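Local coordinates for protein probable threonyl-tRNA synthetase 1 (Aeropyrum pernix, PDB 3A32) that probably catalyses the ATP-dependent attachment of threonine to tRNA(Thr) as a zinc-binding class II aminoacyl-tRNA synthetase, and probably cannot itself edit mischarged seryl-tRNA(Thr), at residues G330-I344 and I391-I403. Numbering follows the deposited sequence.
With SO4 (sulfate ion), chain B.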
loop_
_atom_site.group_PDB
_atom_site.type_symbol
_atom_site.label_atom_id
_atom_site.label_comp_id
_atom_site.label_asym_id
_atom_site.label_seq_id
_atom_site.Cartn_x
_atom_site.Cartn_y
_atom_site.Cartn_z
ATOM N N GLY A 330 -22.185 6.065 -8.257
ATOM C CA GLY A 330 -21.305 6.895 -7.509
ATOM C C GLY A 330 -21.320 6.589 -6.017
ATOM O O GLY A 330 -20.661 7.298 -5.254
ATOM N N ARG A 331 -22.032 5.528 -5.611
ATOM C CA ARG A 331 -22.268 5.235 -4.178
ATOM C C ARG A 331 -21.333 4.175 -3.630
ATOM O O ARG A 331 -21.502 2.987 -3.893
ATOM C CB ARG A 331 -23.725 4.835 -3.918
ATOM C CG ARG A 331 -24.726 5.910 -4.297
ATOM C CD ARG A 331 -24.686 7.185 -3.387
ATOM N NE ARG A 331 -25.663 8.197 -3.824
ATOM C CZ ARG A 331 -25.987 9.291 -3.140
ATOM N NH1 ARG A 331 -25.405 9.586 -1.968
ATOM N NH2 ARG A 331 -26.909 10.104 -3.634
ATOM N N MET A 332 -20.325 4.627 -2.898
ATOM C CA MET A 332 -19.270 3.768 -2.364
ATOM C C MET A 332 -19.678 3.176 -1.014
ATOM O O MET A 332 -20.369 3.865 -0.209
ATOM C CB MET A 332 -17.981 4.591 -2.140
ATOM C CG MET A 332 -17.401 5.268 -3.420
ATOM S SD MET A 332 -17.071 4.045 -4.710
ATOM C CE MET A 332 -15.634 3.197 -3.988
ATOM N N PRO A 333 -19.193 1.940 -0.724
ATOM C CA PRO A 333 -19.363 1.391 0.630
ATOM C C PRO A 333 -18.599 2.265 1.630
ATOM O O PRO A 333 -17.575 2.851 1.248
ATOM C CB PRO A 333 -18.716 -0.002 0.562
ATOM C CG PRO A 333 -18.003 -0.088 -0.774
ATOM C CD PRO A 333 -18.406 1.064 -1.628
ATOM N N PHE A 334 -19.077 2.332 2.885
ATOM C CA PHE A 334 -18.548 3.233 3.886
ATOM C C PHE A 334 -17.012 3.255 3.954
ATOM O O PHE A 334 -16.418 4.330 4.047
ATOM C CB PHE A 334 -19.148 2.940 5.267
ATOM C CG PHE A 334 -18.616 3.809 6.365
ATOM C CD1 PHE A 334 -19.265 4.990 6.714
ATOM C CD2 PHE A 334 -17.508 3.406 7.108
ATOM C CE1 PHE A 334 -18.799 5.794 7.773
ATOM C CE2 PHE A 334 -17.024 4.199 8.149
ATOM C CZ PHE A 334 -17.671 5.408 8.487
ATOM N N THR A 335 -16.382 2.069 3.934
ATOM C CA THR A 335 -14.941 1.984 4.146
ATOM C C THR A 335 -14.121 2.662 3.002
ATOM O O THR A 335 -13.001 3.156 3.212
ATOM C CB THR A 335 -14.492 0.510 4.417
ATOM O OG1 THR A 335 -15.102 0.037 5.646
ATOM C CG2 THR A 335 -13.007 0.432 4.629
ATOM N N LEU A 336 -14.736 2.719 1.826
ATOM C CA LEU A 336 -14.147 3.207 0.592
ATOM C C LEU A 336 -14.674 4.567 0.084
ATOM O O LEU A 336 -14.323 5.004 -1.016
ATOM C CB LEU A 336 -14.351 2.137 -0.482
ATOM C CG LEU A 336 -13.689 0.772 -0.200
ATOM C CD1 LEU A 336 -13.938 -0.100 -1.430
ATOM C CD2 LEU A 336 -12.143 0.855 0.179
ATOM N N ALA A 337 -15.503 5.242 0.873
ATOM C CA ALA A 337 -16.141 6.479 0.464
ATOM C C ALA A 337 -15.122 7.610 0.659
ATOM O O ALA A 337 -14.560 7.776 1.759
ATOM C CB ALA A 337 -17.411 6.728 1.324
ATOM N N PRO A 338 -14.901 8.436 -0.387
ATOM C CA PRO A 338 -14.031 9.609 -0.192
ATOM C C PRO A 338 -14.442 10.419 1.063
ATOM O O PRO A 338 -13.594 10.689 1.932
ATOM C CB PRO A 338 -14.224 10.398 -1.494
ATOM C CG PRO A 338 -14.537 9.320 -2.533
ATOM C CD PRO A 338 -15.446 8.362 -1.760
ATOM N N ILE A 339 -15.727 10.794 1.179
ATOM C CA ILE A 339 -16.234 11.455 2.395
ATOM C C ILE A 339 -17.074 10.453 3.186
ATOM O O ILE A 339 -18.116 9.978 2.699
ATOM C CB ILE A 339 -17.064 12.748 2.061
ATOM C CG1 ILE A 339 -16.201 13.752 1.274
ATOM C CG2 ILE A 339 -17.646 13.376 3.355
ATOM C CD1 ILE A 339 -16.974 15.013 0.715
ATOM N N GLN A 340 -16.628 10.118 4.400
ATOM C CA GLN A 340 -17.345 9.174 5.237
ATOM C C GLN A 340 -18.499 9.790 6.029
ATOM O O GLN A 340 -19.600 9.230 6.066
ATOM C CB GLN A 340 -16.348 8.455 6.153
ATOM C CG GLN A 340 -15.440 7.487 5.322
ATOM C CD GLN A 340 -14.468 6.746 6.146
ATOM O OE1 GLN A 340 -13.627 7.340 6.820
ATOM N NE2 GLN A 340 -14.535 5.417 6.084
ATOM N N PHE A 341 -18.256 10.934 6.667
ATOM C CA PHE A 341 -19.304 11.664 7.399
ATOM C C PHE A 341 -19.339 13.040 6.823
ATOM O O PHE A 341 -18.308 13.722 6.854
ATOM C CB PHE A 341 -18.981 11.789 8.903
ATOM C CG PHE A 341 -19.181 10.514 9.670
ATOM C CD1 PHE A 341 -20.462 10.140 10.101
ATOM C CD2 PHE A 341 -18.106 9.660 9.917
ATOM C CE1 PHE A 341 -20.660 8.942 10.793
ATOM C CE2 PHE A 341 -18.288 8.452 10.608
ATOM C CZ PHE A 341 -19.558 8.099 11.079
ATOM N N ALA A 342 -20.503 13.473 6.310
ATOM C CA ALA A 342 -20.676 14.894 6.009
ATOM C C ALA A 342 -21.459 15.486 7.190
ATOM O O ALA A 342 -22.540 14.968 7.534
ATOM C CB ALA A 342 -21.414 15.113 4.702
ATOM N N VAL A 343 -20.904 16.511 7.820
ATOM C CA VAL A 343 -21.507 17.166 8.978
ATOM C C VAL A 343 -22.041 18.516 8.502
ATOM O O VAL A 343 -21.265 19.388 8.074
ATOM C CB VAL A 343 -20.471 17.357 10.148
ATOM C CG1 VAL A 343 -21.097 18.080 11.325
ATOM C CG2 VAL A 343 -19.867 15.977 10.634
ATOM N N ILE A 344 -23.364 18.657 8.526
ATOM C CA ILE A 344 -24.088 19.770 7.894
ATOM C C ILE A 344 -24.770 20.643 8.963
ATOM O O ILE A 344 -25.700 20.204 9.644
ATOM C CB ILE A 344 -25.091 19.256 6.827
ATOM C CG1 ILE A 344 -24.332 18.455 5.756
ATOM C CG2 ILE A 344 -25.798 20.438 6.112
ATOM C CD1 ILE A 344 -25.041 17.295 5.194
ATOM N N ILE A 391 -24.709 18.275 -2.654
ATOM C CA ILE A 391 -23.967 17.255 -1.945
ATOM C C ILE A 391 -24.316 15.859 -2.529
ATOM O O ILE A 391 -23.430 15.080 -2.833
ATOM C CB ILE A 391 -24.224 17.380 -0.421
ATOM C CG1 ILE A 391 -23.475 18.574 0.154
ATOM C CG2 ILE A 391 -23.862 16.104 0.317
ATOM C CD1 ILE A 391 -24.015 19.059 1.488
ATOM N N GLU A 392 -25.609 15.559 -2.697
ATOM C CA GLU A 392 -26.023 14.265 -3.261
ATOM C C GLU A 392 -25.646 14.043 -4.716
ATOM O O GLU A 392 -25.460 12.882 -5.160
ATOM C CB GLU A 392 -27.529 14.078 -3.118
ATOM C CG GLU A 392 -27.993 14.105 -1.687
ATOM C CD GLU A 392 -27.410 12.937 -0.826
ATOM O OE1 GLU A 392 -26.467 12.231 -1.212
ATOM O OE2 GLU A 392 -27.924 12.731 0.274
ATOM N N SER A 393 -25.556 15.117 -5.494
ATOM C CA SER A 393 -25.365 14.901 -6.915
ATOM C C SER A 393 -23.870 14.857 -7.262
ATOM O O SER A 393 -23.491 14.483 -8.360
ATOM C CB SER A 393 -26.182 15.923 -7.732
ATOM O OG SER A 393 -25.621 17.179 -7.554
ATOM N N THR A 394 -23.034 15.167 -6.274
ATOM C CA THR A 394 -21.600 15.384 -6.445
ATOM C C THR A 394 -20.747 14.548 -5.493
ATOM O O THR A 394 -20.163 13.570 -5.926
ATOM C CB THR A 394 -21.282 16.882 -6.349
ATOM O OG1 THR A 394 -21.745 17.483 -7.578
ATOM C CG2 THR A 394 -19.803 17.132 -6.266
ATOM N N ALA A 395 -20.738 14.897 -4.214
ATOM C CA ALA A 395 -19.857 14.309 -3.234
ATOM C C ALA A 395 -20.339 12.961 -2.661
ATOM O O ALA A 395 -19.493 12.114 -2.282
ATOM C CB ALA A 395 -19.616 15.280 -2.127
ATOM N N LYS A 396 -21.675 12.766 -2.604
ATOM C CA LYS A 396 -22.275 11.499 -2.166
ATOM C C LYS A 396 -21.607 10.917 -0.907
ATOM O O LYS A 396 -21.045 9.793 -0.963
ATOM C CB LYS A 396 -22.257 10.472 -3.297
ATOM C CG LYS A 396 -23.169 10.813 -4.450
ATOM C CD LYS A 396 -23.007 9.883 -5.632
ATOM C CE LYS A 396 -24.081 10.204 -6.657
ATOM N NZ LYS A 396 -23.881 11.515 -7.348
ATOM N N PRO A 397 -21.637 11.683 0.230
ATOM C CA PRO A 397 -20.948 11.230 1.441
ATOM C C PRO A 397 -21.581 9.944 1.916
ATOM O O PRO A 397 -22.768 9.752 1.706
ATOM C CB PRO A 397 -21.218 12.367 2.447
ATOM C CG PRO A 397 -21.518 13.586 1.572
ATOM C CD PRO A 397 -22.334 12.964 0.454
ATOM N N ALA A 398 -20.821 9.051 2.529
ATOM C CA ALA A 398 -21.405 7.805 3.045
ATOM C C ALA A 398 -22.522 8.100 4.063
ATOM O O ALA A 398 -23.599 7.533 3.974
ATOM C CB ALA A 398 -20.306 6.868 3.661
ATOM N N VAL A 399 -22.282 9.017 5.001
ATOM C CA VAL A 399 -23.259 9.337 6.063
ATOM C C VAL A 399 -23.415 10.854 6.133
ATOM O O VAL A 399 -22.405 11.523 6.196
ATOM C CB VAL A 399 -22.782 8.767 7.452
ATOM C CG1 VAL A 399 -23.800 9.064 8.586
ATOM C CG2 VAL A 399 -22.525 7.198 7.396
ATOM N N ASN A 400 -24.648 11.387 6.083
ATOM C CA ASN A 400 -24.939 12.819 6.361
ATOM C C ASN A 400 -25.401 13.023 7.792
ATOM O O ASN A 400 -26.299 12.315 8.233
ATOM C CB ASN A 400 -25.982 13.467 5.385
ATOM C CG ASN A 400 -25.531 13.439 3.924
ATOM O OD1 ASN A 400 -24.319 13.371 3.619
ATOM N ND2 ASN A 400 -26.517 13.460 2.994
ATOM N N VAL A 401 -24.779 13.959 8.508
ATOM C CA VAL A 401 -25.180 14.282 9.904
ATOM C C VAL A 401 -25.701 15.710 9.895
ATOM O O VAL A 401 -24.967 16.635 9.580
ATOM C CB VAL A 401 -24.008 14.095 10.937
ATOM C CG1 VAL A 401 -24.451 14.441 12.378
ATOM C CG2 VAL A 401 -23.443 12.639 10.868
ATOM N N PHE A 402 -26.988 15.869 10.134
ATOM C CA PHE A 402 -27.619 17.187 10.073
ATOM C C PHE A 402 -27.708 17.767 11.451
ATOM O O PHE A 402 -28.277 17.143 12.359
ATOM C CB PHE A 402 -29.018 17.128 9.441
ATOM C CG PHE A 402 -28.988 16.856 7.942
ATOM C CD1 PHE A 402 -28.738 17.885 7.036
ATOM C CD2 PHE A 402 -29.190 15.563 7.453
ATOM C CE1 PHE A 402 -28.699 17.640 5.665
ATOM C CE2 PHE A 402 -29.148 15.305 6.083
ATOM C CZ PHE A 402 -28.917 16.339 5.175
ATOM N N ILE A 403 -27.093 18.930 11.632
ATOM C CA ILE A 403 -27.165 19.580 12.919
ATOM C C ILE A 403 -27.827 20.938 12.819
ATOM O O ILE A 403 -27.212 21.882 12.385
ATOM C CB ILE A 403 -25.837 19.716 13.624
ATOM C CG1 ILE A 403 -25.155 18.335 13.718
ATOM C CG2 ILE A 403 -26.106 20.342 15.077
ATOM C CD1 ILE A 403 -23.725 18.380 13.887
HETATM S S SO4 B . -26.766 11.391 -9.600
HETATM O O1 SO4 B . -27.427 11.642 -8.307
HETATM O O2 SO4 B . -26.572 10.013 -10.058
HETATM O O3 SO4 B . -27.699 11.980 -10.538
HETATM O O4 SO4 B . -25.461 12.052 -9.575
HETATM O O HOH W 1 -20.257 7.500 -2.633
HETATM O O HOH W 2 -23.629 7.954 -0.560
HETATM O O HOH W 3 -17.808 10.392 -0.689
#
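With CG beside the backbone N (chi1 -60°) and a bend at chi2 (-69°), the Arg331 chain crosses Lys396 at about a right angle, over its nearly straight CG, CD and CE, and brings the guanidinium to Glu392 at the end of helix 384-393. The contact belongs to the anticodon-binding domain of a class II synthetase: strands 341-344 and 399-403 run parallel at the centre of its mixed sheet, and the connection leading in from the catalytic region packs beside them. Arginine suits its place because a flat, charged group can do two jobs. Lys396 CG lies over the centre of one guanidinium face, 3.5 Å from Arg331 CZ, while NH1 and NH2 both grip a single oxygen, the shorter and straighter bond being Arg331 NH1 to Glu392 OE1 at 2.9 Å. The other carboxylate oxygen, OE2, has a salt bridge to Arg425. With an alanine at Arg331, Glu392 OE1 would probably lose its charged mate on this side and the aliphatic part of Lys396 its flat cover. Lys396 NZ meanwhile bonds to the carbonyl of Glu392 and to a sulfate.

Where the two chains enter the sheet, small alanines allow close approach. The Ala342 methyl suits a tight contact, its CB 3.5 Å from Pro397 CG. Ala398 CB touches both Ala337 CB and Phe334 CD1. Within the strands, beta-branched Val399 lies alongside Phe341 on one face, Phe341 CD1 being 3.8 Å from Val399 CB; on the other, beta-branched Ile344 runs beside Phe402, with its CD1 3.7 Å from Phe402 CE1. After Ala398 N and Val399 N have bonded to Ile339 O and Gln340 O, the donor alternates between the chains from Ala342 N to Val399 O onward, ending with Ile403 N, which donates almost straight to Ile344 O at 2.7 Å.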